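Local coordinates for protein putative poly(3-hydroxybutyrate) depolymerase LpqC (Bordetella parapertussis 12822, PDB 3D0K) that probably hydrolyses ester bonds as a serine hydrolase of the alpha/beta-hydrolase type, with poly(3-hydroxybutyrate) or a related ester as its presumed substrate, at residues 55-61 against 84-90. Sequence-based numbering, arbitrary orientation.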
ATOM      1  N   PRO A  55       5.082 -11.034  12.492  1.00 20.80           N
ATOM      2  CA  PRO A  55       4.599  -9.905  11.686  1.00 19.99           C
ATOM      3  C   PRO A  55       3.260 -10.120  10.896  1.00 20.06           C
ATOM      4  O   PRO A  55       2.892 -11.250  10.520  1.00 19.12           O
ATOM      5  CB  PRO A  55       5.743  -9.696  10.676  1.00 21.74           C
ATOM      6  CG  PRO A  55       6.967 -10.211  11.400  1.00 20.82           C
ATOM      7  CD  PRO A  55       6.439 -11.452  12.102  1.00 21.90           C
ATOM      8  N   VAL A  56       2.569  -9.008  10.627  1.00 18.36           N
ATOM      9  CA  VAL A  56       1.386  -9.001   9.764  1.00 18.11           C
ATOM     10  C   VAL A  56       1.768  -8.186   8.572  1.00 17.01           C
ATOM     11  O   VAL A  56       2.330  -7.129   8.744  1.00 18.27           O
ATOM     12  CB  VAL A  56       0.227  -8.306  10.448  1.00 17.53           C
ATOM     13  CG1 VAL A  56      -0.982  -8.160   9.467  1.00 18.30           C
ATOM     14  CG2 VAL A  56      -0.097  -9.101  11.752  1.00 19.93           C
ATOM     15  N   VAL A  57       1.563  -8.729   7.379  1.00 16.88           N
ATOM     16  CA  VAL A  57       1.830  -7.962   6.160  1.00 16.11           C
ATOM     17  C   VAL A  57       0.497  -7.607   5.482  1.00 16.80           C
ATOM     18  O   VAL A  57      -0.289  -8.470   5.157  1.00 17.97           O
ATOM     19  CB  VAL A  57       2.748  -8.750   5.201  1.00 16.63           C
ATOM     20  CG1 VAL A  57       3.033  -7.846   3.980  1.00 14.85           C
ATOM     21  CG2 VAL A  57       4.050  -9.200   5.973  1.00 17.70           C
ATOM     22  N   VAL A  58       0.227  -6.313   5.313  1.00 16.69           N
ATOM     23  CA  VAL A  58      -0.992  -5.863   4.611  1.00 16.52           C
ATOM     24  C   VAL A  58      -0.526  -5.713   3.140  1.00 17.19           C
ATOM     25  O   VAL A  58       0.460  -5.049   2.883  1.00 16.98           O
ATOM     26  CB  VAL A  58      -1.513  -4.562   5.178  1.00 15.38           C
ATOM     27  CG1 VAL A  58      -2.741  -4.053   4.405  1.00 15.36           C
ATOM     28  CG2 VAL A  58      -1.897  -4.731   6.713  1.00 17.48           C
ATOM     29  N   VAL A  59      -1.221  -6.350   2.208  1.00 16.22           N
ATOM     30  CA  VAL A  59      -0.808  -6.315   0.789  1.00 16.38           C
ATOM     31  C   VAL A  59      -1.902  -5.655  -0.025  1.00 17.19           C
ATOM     32  O   VAL A  59      -3.047  -6.139  -0.014  1.00 17.16           O
ATOM     33  CB  VAL A  59      -0.550  -7.763   0.295  1.00 18.21           C
ATOM     34  CG1 VAL A  59      -0.308  -7.792  -1.177  1.00 20.15           C
ATOM     35  CG2 VAL A  59       0.612  -8.393   1.062  1.00 17.24           C
ATOM     36  N   GLN A  60      -1.586  -4.585  -0.763  1.00 17.35           N
ATOM     37  CA  GLN A  60      -2.609  -3.943  -1.603  1.00 15.74           C
ATOM     38  C   GLN A  60      -2.444  -4.220  -3.101  1.00 16.23           C
ATOM     39  O   GLN A  60      -1.392  -3.937  -3.642  1.00 14.74           O
ATOM     40  CB  GLN A  60      -2.660  -2.454  -1.371  1.00 17.77           C
ATOM     41  CG  GLN A  60      -3.091  -2.062   0.058  1.00 17.56           C
ATOM     42  CD  GLN A  60      -4.536  -2.486   0.333  1.00 20.39           C
ATOM     43  OE1 GLN A  60      -5.367  -2.624  -0.611  1.00 25.65           O
ATOM     44  NE2 GLN A  60      -4.859  -2.670   1.601  1.00 20.52           N
ATOM     45  N   HIS A  61      -3.504  -4.745  -3.709  1.00 15.75           N
ATOM     46  CA  HIS A  61      -3.540  -5.216  -5.127  1.00 17.12           C
ATOM     47  C   HIS A  61      -3.410  -4.039  -6.087  1.00 17.85           C
ATOM     48  O   HIS A  61      -3.588  -2.889  -5.695  1.00 17.95           O
ATOM     49  CB  HIS A  61      -4.861  -5.991  -5.383  1.00 18.16           C
ATOM     50  CG  HIS A  61      -6.123  -5.232  -5.011  1.00 15.57           C
ATOM     51  ND1 HIS A  61      -6.463  -4.009  -5.554  1.00 18.75           N
ATOM     52  CD2 HIS A  61      -7.127  -5.542  -4.142  1.00 18.25           C
ATOM     53  CE1 HIS A  61      -7.610  -3.597  -5.041  1.00 16.69           C
ATOM     54  NE2 HIS A  61      -8.042  -4.525  -4.202  1.00 18.64           N
ATOM     55  N   LEU A  84       1.499 -13.301   8.872  1.00 17.98           N
ATOM     56  CA  LEU A  84       0.073 -13.314   8.565  1.00 17.18           C
ATOM     57  C   LEU A  84      -0.186 -12.362   7.377  1.00 17.30           C
ATOM     58  O   LEU A  84       0.142 -11.190   7.437  1.00 18.46           O
ATOM     59  CB  LEU A  84      -0.705 -12.849   9.783  1.00 18.65           C
ATOM     60  CG  LEU A  84      -2.236 -12.786   9.581  1.00 17.57           C
ATOM     61  CD1 LEU A  84      -2.805 -14.212   9.379  1.00 20.30           C
ATOM     62  CD2 LEU A  84      -2.869 -12.059  10.815  1.00 18.92           C
ATOM     63  N   ILE A  85      -0.718 -12.879   6.282  1.00 16.39           N
ATOM     64  CA  ILE A  85      -0.958 -12.041   5.095  1.00 17.12           C
ATOM     65  C   ILE A  85      -2.395 -11.575   5.020  1.00 16.35           C
ATOM     66  O   ILE A  85      -3.305 -12.405   5.105  1.00 17.81           O
ATOM     67  CB  ILE A  85      -0.620 -12.828   3.779  1.00 15.45           C
ATOM     68  CG1 ILE A  85       0.817 -13.388   3.837  1.00 16.12           C
ATOM     69  CG2 ILE A  85      -0.826 -11.894   2.518  1.00 17.95           C
ATOM     70  CD1 ILE A  85       1.955 -12.378   4.163  1.00 14.79           C
ATOM     71  N   VAL A  86      -2.614 -10.256   4.899  1.00 17.01           N
ATOM     72  CA  VAL A  86      -3.964  -9.714   4.788  1.00 17.35           C
ATOM     73  C   VAL A  86      -3.998  -8.806   3.579  1.00 18.02           C
ATOM     74  O   VAL A  86      -3.272  -7.779   3.544  1.00 18.76           O
ATOM     75  CB  VAL A  86      -4.326  -8.852   6.033  1.00 17.28           C
ATOM     76  CG1 VAL A  86      -5.673  -8.201   5.873  1.00 17.27           C
ATOM     77  CG2 VAL A  86      -4.297  -9.726   7.332  1.00 19.43           C
ATOM     78  N   ALA A  87      -4.852  -9.163   2.620  1.00 17.25           N
ATOM     79  CA  ALA A  87      -5.014  -8.383   1.406  1.00 17.59           C
ATOM     80  C   ALA A  87      -6.433  -7.770   1.340  1.00 18.65           C
ATOM     81  O   ALA A  87      -7.370  -8.431   0.835  1.00 17.99           O
ATOM     82  CB  ALA A  87      -4.699  -9.230   0.204  1.00 16.77           C
ATOM     83  N   PRO A  88      -6.590  -6.530   1.864  1.00 18.78           N
ATOM     84  CA  PRO A  88      -7.876  -5.840   1.748  1.00 18.81           C
ATOM     85  C   PRO A  88      -8.163  -5.641   0.261  1.00 19.04           C
ATOM     86  O   PRO A  88      -7.373  -4.997  -0.439  1.00 18.76           O
ATOM     87  CB  PRO A  88      -7.641  -4.493   2.458  1.00 18.94           C
ATOM     88  CG  PRO A  88      -6.417  -4.755   3.392  1.00 18.69           C
ATOM     89  CD  PRO A  88      -5.576  -5.698   2.559  1.00 18.41           C
ATOM     90  N   THR A  89      -9.320  -6.148  -0.181  1.00 17.79           N
ATOM     91  CA  THR A  89      -9.632  -6.281  -1.596  1.00 17.95           C
ATOM     92  C   THR A  89     -10.881  -5.485  -1.962  1.00 18.18           C
ATOM     93  O   THR A  89     -11.951  -5.748  -1.430  1.00 17.45           O
ATOM     94  CB  THR A  89      -9.833  -7.754  -1.925  1.00 16.88           C
ATOM     95  OG1 THR A  89      -8.648  -8.454  -1.523  1.00 18.87           O
ATOM     96  CG2 THR A  89     -10.055  -7.938  -3.395  1.00 17.96           C
ATOM     97  N   PHE A  90     -10.730  -4.552  -2.913  1.00 19.56           N
ATOM     98  CA  PHE A  90     -11.808  -3.573  -3.229  1.00 19.17           C
ATOM     99  C   PHE A  90     -12.260  -3.827  -4.651  1.00 20.28           C
ATOM    100  O   PHE A  90     -11.541  -3.527  -5.601  1.00 20.39           O
ATOM    101  CB  PHE A  90     -11.282  -2.120  -3.028  1.00 19.91           C
ATOM    102  CG  PHE A  90     -10.842  -1.842  -1.613  1.00 17.57           C
ATOM    103  CD1 PHE A  90     -11.759  -1.467  -0.650  1.00 19.68           C
ATOM    104  CD2 PHE A  90      -9.501  -2.041  -1.228  1.00 15.26           C
ATOM    105  CE1 PHE A  90     -11.358  -1.243   0.647  1.00 17.17           C
ATOM    106  CE2 PHE A  90      -9.080  -1.822   0.049  1.00 20.10           C
ATOM    107  CZ  PHE A  90     -10.016  -1.453   1.014  1.00 15.87           C
TER
HETATM  108  O   HOH W   1      -5.129  -6.212  -1.757  1.00 17.32           O
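Pro55 O takes the N-H of Leu84 and so begins a parallel ladder in which strand 56-60 runs beside strand 84-89 in the central sheet of an alpha/beta-hydrolase-like fold. Val56 lies side by side with Leu84, its CG2 at 4.2 Å from Leu84 CD2, on the face that also carries Val58 and Val86 and packs against helix 122-133. Val57 straddles Ile85, giving its N-H to Leu84 O and receiving that of Val86 at its own O (2.9 Å, 171° at the hydrogen). On the opposite face, that of Val57 and Ile85, chi1 (-54°) sets Ile85 CG1 beside the backbone N and a further bend at chi2 brings CD1 to 3.9 Å from Val57 CB, while CG2 is left to meet Val59 CG2. Val58 sets CG1 across the Pro88 ring at about a right angle, 3.8 Å from Pro88 CD. Val59 N closes the last direct backbone-to-backbone rung on Val86 O; Pro88, lacking an N-H, cannot supply the next. A water fills in, donating to Val59 O and Pro88 O and accepting from His61 N. The Gln60 side chain crosses the Pro88 ring and touches the presumed nucleophile elbow. His61, with CG between backbone N and carbonyl carbon (chi1 54°), swings its ring to Thr89 and Phe90, where NE2 accepts the Phe90 N-H in the ring plane at 3.0 Å. Tyr101 meets the same ring from outside the pair. The bond from Phe90 N implies an unprotonated NE2, consistent with ND1 bearing the proton; water and imidazole thus replace backbone pairing past the proline, where the two chains separate.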